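Local coordinates for envelope polyprotein (Puumala orthohantavirus, PDB 5FXU) that forms the Gn part of the glycoprotein surface of a hantavirus, where it is exposed to antibodies and probably assists host-cell attachment and entry together with Gc, at residues 228-233 / 339-344; 25-30 / 145-150; 6-11 / 160-165; 60-65 / 116-121. All coordinates share one frame; numbering follows the deposited sequence.

Interaction 1 (228-233 / 339-344); sequences GYYICL and KTLPLT
In the buried beta core of the Gn head, the side chain of Y230 on strand 228-234 reaches the start of strand 340-354 and its hydroxyl hydrogen-bonds to the carbonyl of P342. The phenol is the donor: OH of Y230 lies 2.6 Å from O of P342, in the plane of that carbonyl and on one of its lone pairs, with a C=O...O angle of 140°. A chi1 of -79°, which sets CG opposite the carbonyl carbon, directs the ring out of its own strand toward 339-344. P342 meets it twice, since the same hydroxyl also rests 3.2 Å from CD of the pyrrolidine, the two side chains crossing at about a right angle. On the L341 side the apolar touch is looser: CD2 of L341 sits near the ring plane at its edge, 4.4 Å from CE2 of Y230. Separately, CB of L341 makes a van der Waals contact with OH of Y230 at 3.7 Å. A single short hydrogen bond anchors the hydroxyl end of a ring that is otherwise surrounded by mostly apolar neighbours. L208 of helix 208-216 touches both Y230 and L341, and C193 and L195 of strand 185-197, the strand joined to 228-234 by the C193-C232 disulfide, also pack on Y230. The arrangement is that of a tyrosine bridging two strands of a beta-rich core, its buried hydroxyl satisfied by a main-chain carbonyl.

Interaction 2 (25-30 / 145-150); sequences ELPPVP and GDQRIQ
L26 and I149 meet at about a right angle, the forked end of the leucine set against the ethyl arm of the isoleucine. The closest approach is between methyls, CD1 of L26 and CD1 of I149 at 3.8 Å. The second branch of the leucine also takes part, CD2 of L26 lying 4.2 Å from CG1 of I149, so both prongs bear on the same arm. That arm is brought there by a chi1 of -45°, which puts CG1 opposite the carbonyl carbon and turns CG2 to the other side. Nearer the surface a second pair repeats the perpendicular crossing with different chemistry. The chain of Q147 bends at chi2 (-69°), lifting its amide beside the ring of P27, where NE2 of Q147 stands 4.0 Å from CG of P27. Between the two pairs, CD1 of L26 is 4.4 Å from CB of Q147, so the leucine also borders the base of the glutamine. V125 of strand 120-130 touches L26 and I149 alike, and L142 and L144 of strand 139-144 add to the same apolar patch, joining the four-stranded sheet that includes 147-155 to strand 120-130, the antiparallel neighbour of 19-30. Just beyond P27, P28 touches glycan sugars. With its inner pair purely aliphatic and its outer pair an amide against a proline ring, the contact relies on dispersion and burial of apolar surface, and directional bonding contributes nothing across it.

Interaction 3 (6-11 / 160-165); sequences KIECPH and SGQLVE
E8 on strand 3-9 spans the gap to strand 162-164 with a fully extended side chain. From CB, which points toward the other segment, CG is carried on trans to the main-chain nitrogen (chi1 -175°), and the chain stays extended beyond CG, so that only the carboxylate makes the contact. OE2 of E8 accepts from N of L163 at 3.0 Å, nearly straight at 161°, on the syn side and 17° out of the carboxylate plane. The same OE2 lies 3.3 Å from CB of L163 and takes a further hydrogen bond from T156. The other oxygen, OE1 of E8, passes 3.9 Å from CB of Q162 and is hydrogen-bonded to S236. Q162 in turn uses its amide on the main chain of S236 and S237. Both carboxylate oxygens are thus occupied, which would favour a charged group. The whole is a surface tie in which a carboxylate on 3-9, an outermost strand of the four-stranded sheet, accepts a main-chain N-H of strand 162-164.

Interaction 4 (60-65 / 116-121); sequences WTWEMK and CNQTAC. With NAG (2-acetamido-2-deoxy-beta-D-glucopyranose), chain C.
The amide of Q118 lies flat over the indole of W62 and at the same time hydrogen-bonds to that residue's own carbonyl. The ring and amide planes are only 10° apart, with NE2 of Q118 3.1 Å above the indole plane and over its centre, and NE2 of Q118 is 3.2 Å from CE2 of W62. From there NE2 of Q118 donates to O of W62 at 2.9 Å in a nearly straight bond, staying in the amide plane but arriving 47° above the carbonyl plane. Further back, CG of Q118 makes a CH-pi contact with the five-membered ring, 3.9 Å from its centroid. W62's chi1 of 77° folds the indole back beside its own main chain, so one amide can serve both acceptor and ring face.

Next to Q118, N117 carries the N-linked sugar, its ND2 bonded to C1 of NAG, while OD1 of N117 receives the main-chain N-H groups of T119 and A120. The sugar's N2 donates to OG1 of T119 at 2.9 Å. This is a glycosylated N-Q-T sequon at an Asx turn, within a loop closed by the C116-C121 disulfide and lying against strand 54-64 through an amide-aromatic stack.

From the N terminus, interaction 3 opens first, at 6-11, and closes at 160-165, making the longest loop. Interaction 2 (25-30 / 145-150) is nested within it, and interaction 4 (60-65 / 116-121) is nested within interaction 2. Interaction 1 begins only after these have closed, joining 228-233 to 339-344 near the chain's centre. Interaction 3 opens on, and interaction 2 closes on, adjacent strands of one four-stranded sheet, 3-9 and 147-155. Interactions 2 and 4 touch directly: O of V29 is 2.8 Å from N of C121, a probable hydrogen bond between strands 19-30 and 120-130. Interactions 3 and 4 lie on opposite sides of the chain's centre, about 39 Å apart between centres.

Interaction 1 (228-233 / 339-344)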
loop_
_atom_site.group_PDB
_atom_site.type_symbol
_atom_site.label_atom_id
_atom_site.label_comp_id
_atom_site.label_asym_id
_atom_site.label_seq_id
_atom_site.Cartn_x
_atom_site.Cartn_y
_atom_site.Cartn_z
ATOM N N GLY A 228 4.001 11.640 7.853
ATOM C CA GLY A 228 2.857 10.953 7.295
ATOM C C GLY A 228 2.409 9.803 8.150
ATOM O O GLY A 228 2.786 9.693 9.314
ATOM N N TYR A 229 1.580 8.958 7.577
ATOM C CA TYR A 229 0.967 7.879 8.332
ATOM C C TYR A 229 0.411 6.866 7.393
ATOM O O TYR A 229 0.363 7.113 6.203
ATOM C CB TYR A 229 -0.148 8.415 9.232
ATOM C CG TYR A 229 -1.298 9.085 8.544
ATOM C CD1 TYR A 229 -1.269 10.448 8.257
ATOM C CD2 TYR A 229 -2.453 8.378 8.239
ATOM C CE1 TYR A 229 -2.356 11.077 7.628
ATOM C CE2 TYR A 229 -3.540 8.994 7.626
ATOM C CZ TYR A 229 -3.478 10.336 7.330
ATOM O OH TYR A 229 -4.546 10.918 6.722
ATOM N N TYR A 230 0.015 5.712 7.924
ATOM C CA TYR A 230 -0.652 4.721 7.099
ATOM C C TYR A 230 -2.143 4.711 7.465
ATOM O O TYR A 230 -2.498 4.860 8.634
ATOM C CB TYR A 230 -0.022 3.322 7.261
ATOM C CG TYR A 230 1.253 3.097 6.488
ATOM C CD1 TYR A 230 1.212 2.702 5.147
ATOM C CD2 TYR A 230 2.485 3.226 7.084
ATOM C CE1 TYR A 230 2.369 2.451 4.439
ATOM C CE2 TYR A 230 3.641 2.990 6.384
ATOM C CZ TYR A 230 3.597 2.604 5.059
ATOM O OH TYR A 230 4.766 2.367 4.367
ATOM N N ILE A 231 -2.984 4.489 6.447
ATOM C CA ILE A 231 -4.396 4.228 6.642
ATOM C C ILE A 231 -4.655 2.837 6.098
ATOM O O ILE A 231 -4.232 2.514 4.990
ATOM C CB ILE A 231 -5.262 5.353 6.033
ATOM C CG1 ILE A 231 -6.631 5.359 6.663
ATOM C CG2 ILE A 231 -5.333 5.277 4.509
ATOM C CD1 ILE A 231 -6.647 5.993 8.055
ATOM N N CYS A 232 -5.291 1.986 6.906
ATOM C CA CYS A 232 -5.371 0.554 6.627
ATOM C C CYS A 232 -6.796 0.108 6.696
ATOM O O CYS A 232 -7.608 0.693 7.420
ATOM C CB CYS A 232 -4.544 -0.264 7.648
ATOM S SG CYS A 232 -2.803 0.247 7.800
ATOM N N LEU A 233 -7.103 -0.942 5.947
ATOM C CA LEU A 233 -8.376 -1.608 6.065
ATOM C C LEU A 233 -8.086 -3.038 6.416
ATOM O O LEU A 233 -7.153 -3.632 5.880
ATOM C CB LEU A 233 -9.178 -1.526 4.774
ATOM C CG LEU A 233 -10.009 -0.288 4.430
ATOM C CD1 LEU A 233 -10.680 0.452 5.573
ATOM C CD2 LEU A 233 -9.090 0.656 3.712
ATOM N N LYS A 339 17.067 4.931 3.316
ATOM C CA LYS A 339 15.970 3.981 3.427
ATOM C C LYS A 339 14.641 4.596 3.014
ATOM O O LYS A 339 14.528 5.810 2.784
ATOM C CB LYS A 339 15.912 3.387 4.830
ATOM C CG LYS A 339 15.475 4.328 5.937
ATOM C CD LYS A 339 15.437 3.608 7.274
ATOM C CE LYS A 339 15.489 4.590 8.429
ATOM N NZ LYS A 339 15.393 3.867 9.719
ATOM N N THR A 340 13.641 3.726 2.883
ATOM C CA THR A 340 12.354 4.100 2.348
ATOM C C THR A 340 11.217 3.450 3.100
ATOM O O THR A 340 11.425 2.471 3.821
ATOM C CB THR A 340 12.208 3.653 0.882
ATOM O OG1 THR A 340 12.260 2.225 0.813
ATOM C CG2 THR A 340 13.306 4.237 0.023
ATOM N N LEU A 341 10.015 3.992 2.862
ATOM C CA LEU A 341 8.739 3.399 3.274
ATOM C C LEU A 341 7.947 3.079 2.025
ATOM O O LEU A 341 7.917 3.878 1.080
ATOM C CB LEU A 341 7.920 4.371 4.125
ATOM C CG LEU A 341 8.413 4.573 5.563
ATOM C CD1 LEU A 341 7.819 5.839 6.141
ATOM C CD2 LEU A 341 8.064 3.390 6.432
ATOM N N PRO A 342 7.281 1.921 2.011
ATOM C CA PRO A 342 6.525 1.575 0.820
ATOM C C PRO A 342 5.195 2.330 0.737
ATOM O O PRO A 342 4.599 2.656 1.779
ATOM C CB PRO A 342 6.307 0.078 0.979
ATOM C CG PRO A 342 6.281 -0.135 2.476
ATOM C CD PRO A 342 7.281 0.837 3.013
ATOM N N LEU A 343 4.731 2.573 -0.493
ATOM C CA LEU A 343 3.470 3.279 -0.739
ATOM C C LEU A 343 2.248 2.485 -0.311
ATOM O O LEU A 343 1.283 3.059 0.198
ATOM C CB LEU A 343 3.324 3.674 -2.215
ATOM C CG LEU A 343 4.239 4.751 -2.760
ATOM C CD1 LEU A 343 3.512 5.445 -3.908
ATOM C CD2 LEU A 343 4.699 5.775 -1.738
ATOM N N THR A 344 2.284 1.183 -0.561
ATOM C CA THR A 344 1.266 0.258 -0.086
ATOM C C THR A 344 1.939 -0.902 0.618
ATOM O O THR A 344 3.110 -1.176 0.382
ATOM C CB THR A 344 0.400 -0.309 -1.215
ATOM O OG1 THR A 344 1.168 -1.232 -2.004
ATOM C CG2 THR A 344 -0.151 0.822 -2.089
#

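Interaction 2 (25-30 / 145-150)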
loop_
_atom_site.group_PDB
_atom_site.type_symbol
_atom_site.label_atom_id
_atom_site.label_comp_id
_atom_site.label_asym_id
_atom_site.label_seq_id
_atom_site.Cartn_x
_atom_site.Cartn_y
_atom_site.Cartn_z
ATOM N N GLU A 25 -3.808 -8.412 -8.500
ATOM C CA GLU A 25 -2.570 -8.216 -9.244
ATOM C C GLU A 25 -2.747 -8.707 -10.673
ATOM O O GLU A 25 -3.093 -9.851 -10.894
ATOM C CB GLU A 25 -1.403 -8.937 -8.591
ATOM C CG GLU A 25 -0.092 -8.569 -9.279
ATOM C CD GLU A 25 1.137 -9.068 -8.574
ATOM O OE1 GLU A 25 1.097 -10.164 -7.999
ATOM O OE2 GLU A 25 2.163 -8.377 -8.633
ATOM N N LEU A 26 -2.498 -7.833 -11.637
ATOM C CA LEU A 26 -2.649 -8.143 -13.059
ATOM C C LEU A 26 -1.374 -8.711 -13.680
ATOM O O LEU A 26 -0.314 -8.691 -13.053
ATOM C CB LEU A 26 -3.062 -6.874 -13.806
ATOM C CG LEU A 26 -4.344 -6.227 -13.252
ATOM C CD1 LEU A 26 -4.685 -4.956 -14.019
ATOM C CD2 LEU A 26 -5.525 -7.200 -13.287
ATOM N N PRO A 27 -1.470 -9.224 -14.917
ATOM C CA PRO A 27 -0.276 -9.709 -15.604
ATOM C C PRO A 27 0.736 -8.605 -15.974
ATOM O O PRO A 27 0.387 -7.412 -15.983
ATOM C CB PRO A 27 -0.832 -10.350 -16.885
ATOM C CG PRO A 27 -2.242 -10.682 -16.565
ATOM C CD PRO A 27 -2.701 -9.632 -15.607
ATOM N N PRO A 28 1.980 -9.008 -16.294
ATOM C CA PRO A 28 3.046 -8.053 -16.620
ATOM C C PRO A 28 2.780 -7.244 -17.878
ATOM O O PRO A 28 2.297 -7.797 -18.835
ATOM C CB PRO A 28 4.288 -8.934 -16.817
ATOM C CG PRO A 28 3.943 -10.271 -16.283
ATOM C CD PRO A 28 2.459 -10.404 -16.341
ATOM N N VAL A 29 3.091 -5.955 -17.838
ATOM C CA VAL A 29 3.051 -5.054 -18.981
ATOM C C VAL A 29 4.498 -4.552 -19.133
ATOM O O VAL A 29 5.195 -4.408 -18.121
ATOM C CB VAL A 29 2.097 -3.819 -18.836
ATOM C CG1 VAL A 29 0.700 -4.182 -18.383
ATOM C CG2 VAL A 29 2.654 -2.754 -17.909
ATOM N N PRO A 30 4.942 -4.232 -20.366
ATOM C CA PRO A 30 6.274 -3.608 -20.556
ATOM C C PRO A 30 6.394 -2.239 -19.871
ATOM O O PRO A 30 5.389 -1.569 -19.705
ATOM C CB PRO A 30 6.381 -3.449 -22.090
ATOM C CG PRO A 30 5.376 -4.386 -22.655
ATOM C CD PRO A 30 4.250 -4.431 -21.649
ATOM N N GLY A 145 -4.991 -0.049 -19.099
ATOM C CA GLY A 145 -4.350 -0.251 -20.394
ATOM C C GLY A 145 -5.208 -1.164 -21.245
ATOM O O GLY A 145 -6.340 -0.823 -21.578
ATOM N N ASP A 146 -4.685 -2.357 -21.502
ATOM C CA ASP A 146 -5.331 -3.361 -22.341
ATOM C C ASP A 146 -6.016 -4.493 -21.552
ATOM O O ASP A 146 -6.547 -5.433 -22.143
ATOM C CB ASP A 146 -4.286 -3.903 -23.339
ATOM C CG ASP A 146 -3.794 -2.809 -24.314
ATOM O OD1 ASP A 146 -4.663 -2.213 -25.007
ATOM O OD2 ASP A 146 -2.563 -2.524 -24.357
ATOM N N GLN A 147 -6.038 -4.381 -20.226
ATOM C CA GLN A 147 -6.638 -5.406 -19.374
ATOM C C GLN A 147 -8.006 -4.963 -18.889
ATOM O O GLN A 147 -8.218 -3.804 -18.565
ATOM C CB GLN A 147 -5.726 -5.737 -18.183
ATOM C CG GLN A 147 -4.790 -6.914 -18.418
ATOM C CD GLN A 147 -5.493 -8.260 -18.514
ATOM O OE1 GLN A 147 -6.557 -8.462 -17.930
ATOM N NE2 GLN A 147 -4.883 -9.196 -19.242
ATOM N N ARG A 148 -8.927 -5.912 -18.853
ATOM C CA ARG A 148 -10.251 -5.695 -18.316
ATOM C C ARG A 148 -10.286 -6.376 -16.938
ATOM O O ARG A 148 -9.708 -7.455 -16.752
ATOM C CB ARG A 148 -11.325 -6.296 -19.240
ATOM C CG ARG A 148 -11.628 -5.584 -20.583
ATOM C CD ARG A 148 -13.075 -5.059 -20.594
ATOM N NE ARG A 148 -13.682 -5.012 -21.940
ATOM C CZ ARG A 148 -13.594 -3.990 -22.801
ATOM N NH1 ARG A 148 -12.918 -2.881 -22.502
ATOM N NH2 ARG A 148 -14.191 -4.077 -23.989
ATOM N N ILE A 149 -10.957 -5.735 -15.984
ATOM C CA ILE A 149 -11.082 -6.262 -14.646
ATOM C C ILE A 149 -12.552 -6.350 -14.305
ATOM O O ILE A 149 -13.275 -5.360 -14.298
ATOM C CB ILE A 149 -10.363 -5.384 -13.603
ATOM C CG1 ILE A 149 -8.974 -4.968 -14.110
ATOM C CG2 ILE A 149 -10.270 -6.116 -12.267
ATOM C CD1 ILE A 149 -8.243 -4.009 -13.200
ATOM N N GLN A 150 -12.965 -7.565 -13.984
ATOM C CA GLN A 150 -14.303 -7.869 -13.536
ATOM C C GLN A 150 -14.359 -7.721 -12.011
ATOM O O GLN A 150 -13.735 -8.488 -11.278
ATOM C CB GLN A 150 -14.633 -9.305 -13.962
ATOM C CG GLN A 150 -15.925 -9.912 -13.422
ATOM C CD GLN A 150 -17.170 -9.439 -14.121
ATOM O OE1 GLN A 150 -17.119 -8.661 -15.066
ATOM N NE2 GLN A 150 -18.304 -9.944 -13.677
#

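Interaction 3 (6-11 / 160-165)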
loop_
_atom_site.group_PDB
_atom_site.type_symbol
_atom_site.label_atom_id
_atom_site.label_comp_id
_atom_site.label_asym_id
_atom_site.label_seq_id
_atom_site.Cartn_x
_atom_site.Cartn_y
_atom_site.Cartn_z
ATOM N N LYS A 6 -12.607 -9.339 -6.338
ATOM C CA LYS A 6 -13.705 -9.814 -5.537
ATOM C C LYS A 6 -13.941 -8.874 -4.350
ATOM O O LYS A 6 -13.020 -8.412 -3.705
ATOM C CB LYS A 6 -13.430 -11.281 -5.179
ATOM C CG LYS A 6 -14.605 -12.061 -4.599
ATOM C CD LYS A 6 -14.293 -13.552 -4.405
ATOM C CE LYS A 6 -13.878 -14.248 -5.712
ATOM N NZ LYS A 6 -14.146 -15.722 -5.668
ATOM N N ILE A 7 -15.200 -8.519 -4.141
ATOM C CA ILE A 7 -15.614 -7.753 -2.972
ATOM C C ILE A 7 -16.539 -8.673 -2.175
ATOM O O ILE A 7 -17.519 -9.186 -2.693
ATOM C CB ILE A 7 -16.318 -6.443 -3.384
ATOM C CG1 ILE A 7 -15.365 -5.524 -4.149
ATOM C CG2 ILE A 7 -16.916 -5.706 -2.190
ATOM C CD1 ILE A 7 -14.247 -4.933 -3.324
ATOM N N GLU A 8 -16.185 -8.892 -0.919
ATOM C CA GLU A 8 -17.010 -9.614 0.001
ATOM C C GLU A 8 -17.954 -8.612 0.686
ATOM O O GLU A 8 -17.520 -7.731 1.421
ATOM C CB GLU A 8 -16.163 -10.363 1.013
ATOM C CG GLU A 8 -16.989 -11.239 1.953
ATOM C CD GLU A 8 -16.166 -12.043 2.953
ATOM O OE1 GLU A 8 -15.043 -11.603 3.328
ATOM O OE2 GLU A 8 -16.678 -13.113 3.394
ATOM N N CYS A 9 -19.252 -8.780 0.442
ATOM C CA CYS A 9 -20.306 -7.902 0.979
ATOM C C CYS A 9 -20.903 -8.410 2.297
ATOM O O CYS A 9 -21.378 -9.539 2.350
ATOM C CB CYS A 9 -21.421 -7.790 -0.069
ATOM S SG CYS A 9 -20.872 -6.857 -1.509
ATOM N N PRO A 10 -20.924 -7.572 3.351
ATOM C CA PRO A 10 -21.637 -7.983 4.578
ATOM C C PRO A 10 -23.154 -8.032 4.426
ATOM O O PRO A 10 -23.665 -7.447 3.476
ATOM C CB PRO A 10 -21.257 -6.891 5.586
ATOM C CG PRO A 10 -20.105 -6.161 4.976
ATOM C CD PRO A 10 -20.365 -6.219 3.507
ATOM N N HIS A 11 -23.865 -8.683 5.363
ATOM C CA HIS A 11 -25.361 -8.714 5.353
ATOM C C HIS A 11 -26.005 -7.372 5.636
ATOM O O HIS A 11 -27.016 -7.062 5.027
ATOM C CB HIS A 11 -25.937 -9.737 6.320
ATOM C CG HIS A 11 -25.692 -11.142 5.899
ATOM N ND1 HIS A 11 -26.411 -11.769 4.902
ATOM C CD2 HIS A 11 -24.773 -12.038 6.320
ATOM C CE1 HIS A 11 -25.951 -12.997 4.736
ATOM N NE2 HIS A 11 -24.958 -13.186 5.585
ATOM N N SER A 160 -22.663 -12.996 11.002
ATOM C CA SER A 160 -22.175 -11.871 11.824
ATOM C C SER A 160 -20.778 -11.332 11.422
ATOM O O SER A 160 -20.434 -10.209 11.795
ATOM C CB SER A 160 -22.202 -12.280 13.307
ATOM O OG SER A 160 -21.648 -13.572 13.475
ATOM N N GLY A 161 -20.003 -12.099 10.650
ATOM C CA GLY A 161 -18.637 -11.731 10.315
ATOM C C GLY A 161 -18.217 -11.905 8.865
ATOM O O GLY A 161 -18.978 -11.630 7.928
ATOM N N GLN A 162 -16.984 -12.352 8.681
ATOM C CA GLN A 162 -16.381 -12.468 7.365
ATOM C C GLN A 162 -15.747 -13.810 7.205
ATOM O O GLN A 162 -15.267 -14.384 8.171
ATOM C CB GLN A 162 -15.295 -11.412 7.192
ATOM C CG GLN A 162 -15.818 -10.002 7.039
ATOM C CD GLN A 162 -14.712 -8.958 7.057
ATOM O OE1 GLN A 162 -13.504 -9.248 6.874
ATOM N NE2 GLN A 162 -15.121 -7.723 7.282
ATOM N N LEU A 163 -15.732 -14.299 5.972
ATOM C CA LEU A 163 -15.076 -15.556 5.646
ATOM C C LEU A 163 -13.543 -15.370 5.653
ATOM O O LEU A 163 -12.984 -14.733 4.763
ATOM C CB LEU A 163 -15.571 -16.095 4.287
ATOM C CG LEU A 163 -15.213 -17.553 3.959
ATOM C CD1 LEU A 163 -15.927 -18.518 4.907
ATOM C CD2 LEU A 163 -15.515 -17.895 2.506
ATOM N N VAL A 164 -12.881 -15.931 6.665
ATOM C CA VAL A 164 -11.441 -15.799 6.839
ATOM C C VAL A 164 -10.825 -17.187 7.010
ATOM O O VAL A 164 -11.152 -17.913 7.949
ATOM C CB VAL A 164 -11.082 -14.986 8.086
ATOM C CG1 VAL A 164 -9.631 -14.537 7.994
ATOM C CG2 VAL A 164 -11.988 -13.786 8.270
ATOM N N GLU A 165 -9.935 -17.550 6.092
ATOM C CA GLU A 165 -9.323 -18.881 6.040
ATOM C C GLU A 165 -10.407 -19.986 6.005
ATOM O O GLU A 165 -10.238 -21.029 6.628
ATOM C CB GLU A 165 -8.346 -19.111 7.231
ATOM C CG GLU A 165 -7.318 -17.998 7.508
ATOM C CD GLU A 165 -6.598 -18.075 8.869
ATOM O OE1 GLU A 165 -7.246 -17.776 9.892
ATOM O OE2 GLU A 165 -5.375 -18.389 8.934
#

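Interaction 4 (60-65 / 116-121)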
loop_
_atom_site.group_PDB
_atom_site.type_symbol
_atom_site.label_atom_id
_atom_site.label_comp_id
_atom_site.label_asym_id
_atom_site.label_seq_id
_atom_site.Cartn_x
_atom_site.Cartn_y
_atom_site.Cartn_z
ATOM N N TRP A 60 14.284 5.255 -10.770
ATOM C CA TRP A 60 15.599 4.778 -10.455
ATOM C C TRP A 60 15.728 3.370 -11.028
ATOM O O TRP A 60 14.967 2.486 -10.669
ATOM C CB TRP A 60 15.773 4.759 -8.930
ATOM C CG TRP A 60 17.106 4.266 -8.461
ATOM C CD1 TRP A 60 18.317 4.451 -9.085
ATOM C CD2 TRP A 60 17.382 3.523 -7.267
ATOM N NE1 TRP A 60 19.316 3.834 -8.382
ATOM C CE2 TRP A 60 18.780 3.263 -7.253
ATOM C CE3 TRP A 60 16.602 3.042 -6.223
ATOM C CZ2 TRP A 60 19.407 2.553 -6.204
ATOM C CZ3 TRP A 60 17.213 2.339 -5.200
ATOM C CH2 TRP A 60 18.607 2.102 -5.196
ATOM N N THR A 61 16.707 3.170 -11.915
ATOM C CA THR A 61 16.845 1.934 -12.714
ATOM C C THR A 61 18.304 1.438 -12.691
ATOM O O THR A 61 19.205 2.206 -12.438
ATOM C CB THR A 61 16.432 2.191 -14.185
ATOM O OG1 THR A 61 17.148 3.319 -14.706
ATOM C CG2 THR A 61 14.993 2.497 -14.273
ATOM N N TRP A 62 18.527 0.161 -12.963
ATOM C CA TRP A 62 19.885 -0.372 -13.030
ATOM C C TRP A 62 20.139 -1.094 -14.353
ATOM O O TRP A 62 19.197 -1.623 -14.938
ATOM C CB TRP A 62 20.153 -1.292 -11.836
ATOM C CG TRP A 62 19.563 -2.684 -11.899
ATOM C CD1 TRP A 62 18.360 -3.084 -11.415
ATOM C CD2 TRP A 62 20.192 -3.857 -12.420
ATOM N NE1 TRP A 62 18.179 -4.416 -11.639
ATOM C CE2 TRP A 62 19.297 -4.925 -12.234
ATOM C CE3 TRP A 62 21.416 -4.104 -13.044
ATOM C CZ2 TRP A 62 19.583 -6.238 -12.658
ATOM C CZ3 TRP A 62 21.721 -5.413 -13.446
ATOM C CH2 TRP A 62 20.806 -6.462 -13.246
ATOM N N GLU A 63 21.415 -1.100 -14.792
ATOM C CA GLU A 63 21.888 -1.838 -15.964
ATOM C C GLU A 63 23.174 -2.568 -15.612
ATOM O O GLU A 63 23.973 -2.061 -14.851
ATOM C CB GLU A 63 22.180 -0.894 -17.140
ATOM C CG GLU A 63 20.996 -0.033 -17.544
ATOM C CD GLU A 63 21.163 0.730 -18.868
ATOM O OE1 GLU A 63 22.305 1.078 -19.273
ATOM O OE2 GLU A 63 20.114 0.999 -19.507
ATOM N N MET A 64 23.382 -3.748 -16.176
ATOM C CA MET A 64 24.676 -4.379 -16.086
ATOM C C MET A 64 25.770 -3.549 -16.806
ATOM O O MET A 64 25.544 -2.975 -17.874
ATOM C CB MET A 64 24.651 -5.799 -16.651
ATOM C CG MET A 64 26.020 -6.453 -16.550
ATOM S SD MET A 64 26.056 -8.190 -16.968
ATOM C CE MET A 64 27.821 -8.409 -16.918
ATOM N N LYS A 65 26.948 -3.516 -16.197
ATOM C CA LYS A 65 28.121 -2.837 -16.722
ATOM C C LYS A 65 29.367 -3.687 -16.479
ATOM O O LYS A 65 29.374 -4.538 -15.611
ATOM C CB LYS A 65 28.277 -1.486 -16.030
ATOM C CG LYS A 65 29.267 -0.553 -16.697
ATOM C CD LYS A 65 28.838 0.910 -16.610
ATOM C CE LYS A 65 29.720 1.825 -17.467
ATOM N NZ LYS A 65 31.074 2.041 -16.867
ATOM N N CYS A 116 7.626 -4.341 -10.213
ATOM C CA CYS A 116 8.362 -4.299 -11.469
ATOM C C CYS A 116 9.770 -4.914 -11.387
ATOM O O CYS A 116 10.456 -4.813 -10.371
ATOM C CB CYS A 116 8.550 -2.852 -11.868
ATOM S SG CYS A 116 7.068 -1.843 -11.930
ATOM N N ASN A 117 10.197 -5.524 -12.473
ATOM C CA ASN A 117 11.613 -5.834 -12.678
ATOM C C ASN A 117 12.127 -4.791 -13.646
ATOM O O ASN A 117 11.430 -3.816 -13.894
ATOM C CB ASN A 117 11.819 -7.297 -13.111
ATOM C CG ASN A 117 11.221 -7.623 -14.473
ATOM O OD1 ASN A 117 10.928 -6.734 -15.279
ATOM N ND2 ASN A 117 11.039 -8.911 -14.726
ATOM N N GLN A 118 13.321 -4.976 -14.209
ATOM C CA GLN A 118 13.860 -3.999 -15.177
ATOM C C GLN A 118 12.997 -3.729 -16.411
ATOM O O GLN A 118 12.994 -2.619 -16.919
ATOM C CB GLN A 118 15.242 -4.438 -15.664
ATOM C CG GLN A 118 16.334 -4.331 -14.637
ATOM C CD GLN A 118 17.529 -5.127 -15.061
ATOM O OE1 GLN A 118 17.451 -6.350 -15.127
ATOM N NE2 GLN A 118 18.645 -4.458 -15.320
ATOM N N THR A 119 12.294 -4.744 -16.897
ATOM C CA THR A 119 11.615 -4.668 -18.197
ATOM C C THR A 119 10.091 -4.679 -18.133
ATOM O O THR A 119 9.445 -4.235 -19.071
ATOM C CB THR A 119 12.079 -5.823 -19.114
ATOM O OG1 THR A 119 11.880 -7.098 -18.467
ATOM C CG2 THR A 119 13.554 -5.677 -19.415
ATOM N N ALA A 120 9.512 -5.199 -17.053
ATOM C CA ALA A 120 8.070 -5.318 -16.943
ATOM C C ALA A 120 7.514 -4.962 -15.566
ATOM O O ALA A 120 8.205 -5.107 -14.572
ATOM C CB ALA A 120 7.672 -6.736 -17.318
ATOM N N CYS A 121 6.245 -4.546 -15.540
ATOM C CA CYS A 121 5.505 -4.232 -14.309
ATOM C C CYS A 121 4.170 -4.968 -14.200
ATOM O O CYS A 121 3.410 -5.024 -15.144
ATOM C CB CYS A 121 5.191 -2.733 -14.236
ATOM S SG CYS A 121 6.679 -1.733 -13.999
HETATM C C1 NAG C . 10.485 -9.393 -15.965
HETATM C C2 NAG C . 11.603 -10.235 -16.566
HETATM C C3 NAG C . 11.127 -10.908 -17.846
HETATM C C4 NAG C . 9.737 -11.557 -17.751
HETATM C C5 NAG C . 8.747 -10.721 -16.918
HETATM C C6 NAG C . 7.474 -11.453 -16.496
HETATM C C7 NAG C . 13.975 -9.596 -16.427
HETATM C C8 NAG C . 14.978 -8.604 -16.919
HETATM N N2 NAG C . 12.744 -9.400 -16.906
HETATM O O3 NAG C . 12.108 -11.874 -18.222
HETATM O O4 NAG C . 9.315 -11.622 -19.123
HETATM O O5 NAG C . 9.388 -10.262 -15.721
HETATM O O6 NAG C . 7.756 -12.311 -15.383
HETATM O O7 NAG C . 14.292 -10.491 -15.653
#